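Local coordinates for dihydrodipicolinate synthase family protein (Sinorhizobium meliloti, PDB 4DNH) that is of unknown function but folds as a TIM barrel and may be related to the dihydrodipicolinate synthases, at residues D50-P53 against W54-P57; W61-T64 against L65-R68; C215-V218 against L219-H222. All coordinates share one frame; numbering follows the deposited sequence.

All three contacts are local, each lying within eight consecutive residues of one beta-alpha barrel, and they follow in series along the chain. Contact 1 is a surface turn in the loop that leaves strand 37-40, and contact 2 is the first part of helix 61-73, which that loop leads into; their centres lie about 20 Å apart. Contact 3 comes much later, at the C-terminal end of helix 208-221, about 36 Å from contact 2 between centres and on the opposite side of the chain's centre. Contacts 2 and 3 thus belong to two separate beta-alpha-beta units of the same eight-stranded barrel, the first and the fifth, which shows how one building plan recurs around the ring.

Contact 1 (D50-P53 against W54-P57); sequences DNDP and WLAP
Asn51 and Ala56 are joined from side chain to backbone. Asn51 ND2 gives a hydrogen bond of 3.2 Å to Ala56 O, and the bond is fairly straight, with an N-H...acceptor angle of 161°. The donor lies in the carbonyl plane of Ala56, while the oxygen in turn stays close to the amide plane of Asn51. The first torsion of Asn51 (chi1 60°) sets CG between the backbone N and the carbonyl carbon and lets the amide fold back over the turn.

The backbone bonds converge on Asp52 O, which accepts from two donors. Leu55 N reaches it at 2.8 Å, with a bent N-H...acceptor angle of 139°, and closes a type I beta turn at 52-55 with Pro53 in its second position. Ala56 N, at 2.9 Å from the same oxygen, extends the turn by one residue.

Carbon contacts are few. Leu55 CB and Asp52 CB are in van der Waals contact at 3.8 Å, and the apolar pair is Pro53 CB with Trp54 CD1, 4.4 Å apart. The Pro53 carbonyl carbon lies at the edge of the indole, near its plane.

The chemistry is therefore that of a polar turn on the protein surface, in the loop between strand 37-40 and helix 61-73. One carbonyl gripped twice and one side-chain amide bonded across the turn probably help to hold the path of the chain without a regular helix or strand, and hydrophobic burial contributes little.

Contact 2 (W61-T64 against L65-R68); sequences WERT and LAFR
Arg68 reaches back to Thr64, where NH1 donates to the carbonyl oxygen Thr64 O at 2.8 Å. This donor stands above the carbonyl plane, and the N-H...acceptor angle is 143°. The same guanidinium forms a salt bridge with Glu80 through NE and a hydrogen bond with His42 O through NH1, which together help to fix its rotation. Elsewhere on the helix, Arg63 NE makes a salt bridge with Glu62 OE1 at 2.9 Å on the syn side of the carboxylate. Beyond the eight residues, Arg63 NH1 hydrogen-bonds to Leu336 O, and Thr64 OG1 to Asp60 O and Val44 N. Along the backbone, Leu65 N binds Trp61 O at 2.8 Å and Ala66 N binds Glu62 O at 2.9 Å.

Packing surrounds these bonds. Thr64 CG2, anti to the backbone N, lies over one face of the Arg68 guanidinium, offset toward its rim, 3.3 Å from NH1. Ala66 CB lies 3.5 Å from Arg63 NH2, and Leu65 CG rests against Trp61 O.

Helix 61-73 links strand 37-40 to strand 77-80 in a beta-alpha-beta unit, and helix 93-108 packs against Trp61, Thr64, Leu65 and Arg68, while Glu80 ties Arg68 to the following strand.

Contact 3 (C215-V218 against L219-H222); sequences CLDV and LEAH
Leu219 lays its isobutyl group back across the preceding turn of the helix, with CD1 at 4.1 Å from Leu216 CD2 and CG at 3.2 Å from Cys215 O. The two leucine side chains cross obliquely. With chi1 at -40°, CG of Leu219 is anti to the carbonyl carbon and beside the backbone N, which brings it against Cys215 O. Both leucines are buried: Leu219 also touches Val226 and Ile229 of strand 226-232 and Leu246, while Leu216 meets Met242 of helix 236-243. Replacing Leu219 with an alanine would probably cost Leu216 CD2 its contact with the CD1 methyl and open a gap toward Val226 and Ile229.

Backbone bonds hold the turn together. Leu219 N binds Cys215 O at 3.3 Å, Glu220 N binds Leu216 O at 3.0 Å, and Ala221 N binds Asp217 O at 3.0 Å. The last of the series, His222 N to Val218 O at 2.9 Å, is more bent, at 141°, where His222 leaves helical geometry. The imidazole turns back toward that turn, and CD2 lies 3.7 Å from Val218 O; Val218 and His222 both also pack on Leu179 of helix 168-181.

On the exposed side, Asp217 OD1 and Glu220 OE1 approach to 4.2 Å, a like-charged pair that probably repel each other mildly.

Apolar residues turned toward strand and neighbouring helices, with acidic ones outward, make this the end of an amphipathic helix, here the one joining strand 186-191 to strand 226-232 in the beta-alpha-beta crossover of a TIM barrel.

Contact 1 (D50-P53 against W54-P57)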
loop_
_atom_site.group_PDB
_atom_site.type_symbol
_atom_site.label_atom_id
_atom_site.label_comp_id
_atom_site.label_asym_id
_atom_site.label_seq_id
_atom_site.Cartn_x
_atom_site.Cartn_y
_atom_site.Cartn_z
ATOM N N ASP A 50 19.775 -6.679 -17.499
ATOM C CA ASP A 50 19.557 -6.553 -18.938
ATOM C C ASP A 50 18.083 -6.791 -19.303
ATOM O O ASP A 50 17.775 -7.645 -20.133
ATOM C CB ASP A 50 20.477 -7.536 -19.699
ATOM C CG ASP A 50 20.574 -7.223 -21.196
ATOM O OD1 ASP A 50 20.270 -6.076 -21.589
ATOM O OD2 ASP A 50 20.955 -8.114 -21.987
ATOM N N ASN A 51 17.177 -6.054 -18.665
ATOM C CA ASN A 51 15.734 -6.129 -18.953
ATOM C C ASN A 51 15.251 -5.040 -19.922
ATOM O O ASN A 51 15.973 -4.075 -20.177
ATOM C CB ASN A 51 14.952 -6.010 -17.644
ATOM C CG ASN A 51 15.222 -4.695 -16.910
ATOM O OD1 ASN A 51 16.332 -4.170 -16.940
ATOM N ND2 ASN A 51 14.199 -4.165 -16.236
ATOM N N ASP A 52 14.044 -5.192 -20.474
ATOM C CA ASP A 52 13.321 -4.059 -21.093
ATOM C C ASP A 52 12.432 -3.474 -19.996
ATOM O O ASP A 52 11.423 -4.088 -19.641
ATOM C CB ASP A 52 12.442 -4.495 -22.264
ATOM C CG ASP A 52 13.171 -5.351 -23.264
ATOM O OD1 ASP A 52 14.118 -4.850 -23.922
ATOM O OD2 ASP A 52 12.771 -6.528 -23.416
ATOM N N PRO A 53 12.805 -2.302 -19.444
ATOM C CA PRO A 53 12.182 -1.774 -18.202
ATOM C C PRO A 53 10.676 -1.498 -18.230
ATOM O O PRO A 53 10.041 -1.516 -17.191
ATOM C CB PRO A 53 12.953 -0.468 -17.930
ATOM C CG PRO A 53 14.225 -0.608 -18.708
ATOM C CD PRO A 53 13.873 -1.417 -19.935
ATOM N N TRP A 54 10.104 -1.211 -19.382
ATOM C CA TRP A 54 8.655 -1.034 -19.465
ATOM C C TRP A 54 7.978 -2.358 -19.716
ATOM O O TRP A 54 6.767 -2.485 -19.527
ATOM C CB TRP A 54 8.293 -0.051 -20.567
ATOM C CG TRP A 54 8.539 1.395 -20.237
ATOM C CD1 TRP A 54 9.519 1.940 -19.400
ATOM C CD2 TRP A 54 7.814 2.558 -20.771
ATOM N NE1 TRP A 54 9.442 3.319 -19.383
ATOM C CE2 TRP A 54 8.449 3.752 -20.178
ATOM C CE3 TRP A 54 6.742 2.724 -21.637
ATOM C CZ2 TRP A 54 8.004 5.032 -20.450
ATOM C CZ3 TRP A 54 6.303 4.028 -21.905
ATOM C CH2 TRP A 54 6.921 5.152 -21.324
ATOM N N LEU A 55 8.750 -3.358 -20.139
ATOM C CA LEU A 55 8.178 -4.668 -20.487
ATOM C C LEU A 55 8.235 -5.711 -19.380
ATOM O O LEU A 55 7.233 -6.356 -19.121
ATOM C CB LEU A 55 8.782 -5.235 -21.780
ATOM C CG LEU A 55 8.128 -4.820 -23.100
ATOM C CD1 LEU A 55 8.535 -3.414 -23.501
ATOM C CD2 LEU A 55 8.512 -5.816 -24.191
ATOM N N ALA A 56 9.397 -5.879 -18.739
ATOM C CA ALA A 56 9.583 -6.930 -17.721
ATOM C C ALA A 56 10.545 -6.506 -16.598
ATOM O O ALA A 56 11.576 -5.879 -16.871
ATOM C CB ALA A 56 10.040 -8.236 -18.365
ATOM N N PRO A 57 10.221 -6.861 -15.335
ATOM C CA PRO A 57 10.963 -6.325 -14.198
ATOM C C PRO A 57 12.195 -7.159 -13.825
ATOM O O PRO A 57 12.292 -8.333 -14.184
ATOM C CB PRO A 57 9.932 -6.390 -13.080
ATOM C CG PRO A 57 9.180 -7.655 -13.390
ATOM C CD PRO A 57 9.146 -7.771 -14.892
#

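Contact 2 (W61-T64 against L65-R68)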
loop_
_atom_site.group_PDB
_atom_site.type_symbol
_atom_site.label_atom_id
_atom_site.label_comp_id
_atom_site.label_asym_id
_atom_site.label_seq_id
_atom_site.Cartn_x
_atom_site.Cartn_y
_atom_site.Cartn_z
ATOM N N TRP A 61 16.470 -8.393 -4.794
ATOM C CA TRP A 61 15.922 -9.101 -3.616
ATOM C C TRP A 61 16.447 -8.639 -2.281
ATOM O O TRP A 61 15.681 -8.448 -1.340
ATOM C CB TRP A 61 16.107 -10.591 -3.782
ATOM C CG TRP A 61 15.427 -11.057 -5.038
ATOM C CD1 TRP A 61 16.020 -11.463 -6.227
ATOM C CD2 TRP A 61 13.982 -11.126 -5.286
ATOM N NE1 TRP A 61 15.067 -11.813 -7.152
ATOM C CE2 TRP A 61 13.823 -11.619 -6.652
ATOM C CE3 TRP A 61 12.846 -10.861 -4.526
ATOM C CZ2 TRP A 61 12.581 -11.818 -7.220
ATOM C CZ3 TRP A 61 11.596 -11.067 -5.106
ATOM C CH2 TRP A 61 11.466 -11.527 -6.430
ATOM N N GLU A 62 17.758 -8.449 -2.187
ATOM C CA GLU A 62 18.399 -8.039 -0.953
ATOM C C GLU A 62 17.824 -6.704 -0.496
ATOM O O GLU A 62 17.366 -6.571 0.642
ATOM C CB GLU A 62 19.920 -7.972 -1.146
ATOM C CG GLU A 62 20.718 -7.811 0.140
ATOM C CD GLU A 62 21.166 -6.375 0.427
ATOM O OE1 GLU A 62 20.619 -5.413 -0.160
ATOM O OE2 GLU A 62 22.089 -6.203 1.263
ATOM N N ARG A 63 17.811 -5.724 -1.392
ATOM C CA ARG A 63 17.287 -4.428 -1.044
ATOM C C ARG A 63 15.769 -4.457 -0.762
ATOM O O ARG A 63 15.296 -3.778 0.154
ATOM C CB ARG A 63 17.636 -3.426 -2.130
ATOM C CG ARG A 63 17.916 -2.030 -1.613
ATOM C CD ARG A 63 19.383 -1.822 -1.263
ATOM N NE ARG A 63 19.812 -2.612 -0.112
ATOM C CZ ARG A 63 19.598 -2.307 1.169
ATOM N NH1 ARG A 63 18.941 -1.208 1.510
ATOM N NH2 ARG A 63 20.048 -3.120 2.119
ATOM N N THR A 64 15.014 -5.244 -1.525
ATOM C CA THR A 64 13.567 -5.382 -1.312
ATOM C C THR A 64 13.257 -6.015 0.038
ATOM O O THR A 64 12.426 -5.502 0.787
ATOM C CB THR A 64 12.912 -6.203 -2.442
ATOM O OG1 THR A 64 13.063 -5.497 -3.678
ATOM C CG2 THR A 64 11.443 -6.440 -2.189
ATOM N N LEU A 65 13.942 -7.114 0.366
ATOM C CA LEU A 65 13.724 -7.774 1.657
ATOM C C LEU A 65 14.242 -6.962 2.838
ATOM O O LEU A 65 13.625 -6.964 3.898
ATOM C CB LEU A 65 14.281 -9.191 1.677
ATOM C CG LEU A 65 13.854 -10.127 0.550
ATOM C CD1 LEU A 65 14.751 -11.371 0.515
ATOM C CD2 LEU A 65 12.381 -10.495 0.678
ATOM N N ALA A 66 15.349 -6.249 2.661
ATOM C CA ALA A 66 15.835 -5.355 3.721
ATOM C C ALA A 66 14.746 -4.379 4.152
ATOM O O ALA A 66 14.656 -4.021 5.319
ATOM C CB ALA A 66 17.081 -4.606 3.299
ATOM N N PHE A 67 13.899 -3.969 3.218
ATOM C CA PHE A 67 12.823 -3.041 3.568
ATOM C C PHE A 67 11.673 -3.691 4.364
ATOM O O PHE A 67 11.101 -3.060 5.233
ATOM C CB PHE A 67 12.312 -2.308 2.331
ATOM C CG PHE A 67 11.331 -1.240 2.644
ATOM C CD1 PHE A 67 11.760 -0.011 3.148
ATOM C CD2 PHE A 67 9.965 -1.456 2.449
ATOM C CE1 PHE A 67 10.849 0.990 3.453
ATOM C CE2 PHE A 67 9.057 -0.460 2.752
ATOM C CZ PHE A 67 9.499 0.763 3.257
ATOM N N ARG A 68 11.328 -4.937 4.069
ATOM C CA ARG A 68 10.457 -5.694 4.965
ATOM C C ARG A 68 10.987 -5.755 6.413
ATOM O O ARG A 68 10.214 -5.598 7.365
ATOM C CB ARG A 68 10.215 -7.094 4.421
ATOM C CG ARG A 68 9.166 -7.145 3.322
ATOM C CD ARG A 68 9.764 -6.921 1.944
ATOM N NE ARG A 68 8.723 -6.617 0.957
ATOM C CZ ARG A 68 8.742 -5.597 0.095
ATOM N NH1 ARG A 68 9.782 -4.756 0.069
ATOM N NH2 ARG A 68 7.708 -5.423 -0.742
#

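Contact 3 (C215-V218 against L219-H222)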
loop_
_atom_site.group_PDB
_atom_site.type_symbol
_atom_site.label_atom_id
_atom_site.label_comp_id
_atom_site.label_asym_id
_atom_site.label_seq_id
_atom_site.Cartn_x
_atom_site.Cartn_y
_atom_site.Cartn_z
ATOM N N CYS A 215 -21.024 -5.964 -1.232
ATOM C CA CYS A 215 -19.779 -6.245 -0.531
ATOM C C CYS A 215 -20.047 -6.639 0.919
ATOM O O CYS A 215 -19.507 -7.640 1.409
ATOM C CB CYS A 215 -18.862 -5.030 -0.582
ATOM S SG CYS A 215 -17.251 -5.335 0.157
ATOM N N LEU A 216 -20.891 -5.851 1.585
ATOM C CA LEU A 216 -21.343 -6.147 2.935
ATOM C C LEU A 216 -21.998 -7.526 3.031
ATOM O O LEU A 216 -21.730 -8.273 3.972
ATOM C CB LEU A 216 -22.297 -5.055 3.446
ATOM C CG LEU A 216 -21.654 -3.735 3.898
ATOM C CD1 LEU A 216 -22.702 -2.713 4.305
ATOM C CD2 LEU A 216 -20.658 -3.957 5.036
ATOM N N ASP A 217 -22.833 -7.859 2.046
ATOM C CA ASP A 217 -23.531 -9.150 2.003
ATOM C C ASP A 217 -22.568 -10.351 2.003
ATOM O O ASP A 217 -22.807 -11.346 2.690
ATOM C CB ASP A 217 -24.496 -9.211 0.803
ATOM C CG ASP A 217 -25.805 -8.450 1.047
ATOM O OD1 ASP A 217 -26.089 -8.040 2.198
ATOM O OD2 ASP A 217 -26.572 -8.271 0.079
ATOM N N VAL A 218 -21.478 -10.244 1.243
ATOM C CA VAL A 218 -20.436 -11.274 1.205
ATOM C C VAL A 218 -19.792 -11.477 2.582
ATOM O O VAL A 218 -19.679 -12.613 3.049
ATOM C CB VAL A 218 -19.341 -10.938 0.168
ATOM C CG1 VAL A 218 -18.239 -11.980 0.209
ATOM C CG2 VAL A 218 -19.926 -10.840 -1.236
ATOM N N LEU A 219 -19.390 -10.374 3.222
ATOM C CA LEU A 219 -18.768 -10.399 4.554
ATOM C C LEU A 219 -19.685 -10.978 5.630
ATOM O O LEU A 219 -19.212 -11.680 6.527
ATOM C CB LEU A 219 -18.327 -9.000 4.991
ATOM C CG LEU A 219 -17.693 -8.035 3.991
ATOM C CD1 LEU A 219 -17.550 -6.656 4.615
ATOM C CD2 LEU A 219 -16.346 -8.539 3.500
ATOM N N GLU A 220 -20.985 -10.668 5.558
ATOM C CA GLU A 220 -21.963 -11.304 6.447
ATOM C C GLU A 220 -21.961 -12.817 6.211
ATOM O O GLU A 220 -21.809 -13.597 7.156
ATOM C CB GLU A 220 -23.367 -10.719 6.255
ATOM C CG GLU A 220 -23.658 -9.479 7.094
ATOM C CD GLU A 220 -24.963 -8.779 6.716
ATOM O OE1 GLU A 220 -25.885 -9.442 6.189
ATOM O OE2 GLU A 220 -25.075 -7.554 6.954
ATOM N N ALA A 221 -22.077 -13.211 4.942
ATOM C CA ALA A 221 -22.141 -14.620 4.544
ATOM C C ALA A 221 -20.921 -15.441 4.963
ATOM O O ALA A 221 -21.058 -16.620 5.279
ATOM C CB ALA A 221 -22.367 -14.745 3.040
ATOM N N HIS A 222 -19.736 -14.833 4.959
ATOM C CA HIS A 222 -18.517 -15.570 5.311
ATOM C C HIS A 222 -17.686 -14.892 6.376
ATOM O O HIS A 222 -16.457 -14.870 6.292
ATOM C CB HIS A 222 -17.678 -15.857 4.061
ATOM C CG HIS A 222 -18.441 -16.535 2.942
ATOM N ND1 HIS A 222 -18.682 -17.863 2.924
ATOM C CD2 HIS A 222 -19.009 -16.016 1.772
ATOM C CE1 HIS A 222 -19.374 -18.179 1.811
ATOM N NE2 HIS A 222 -19.573 -17.047 1.106
#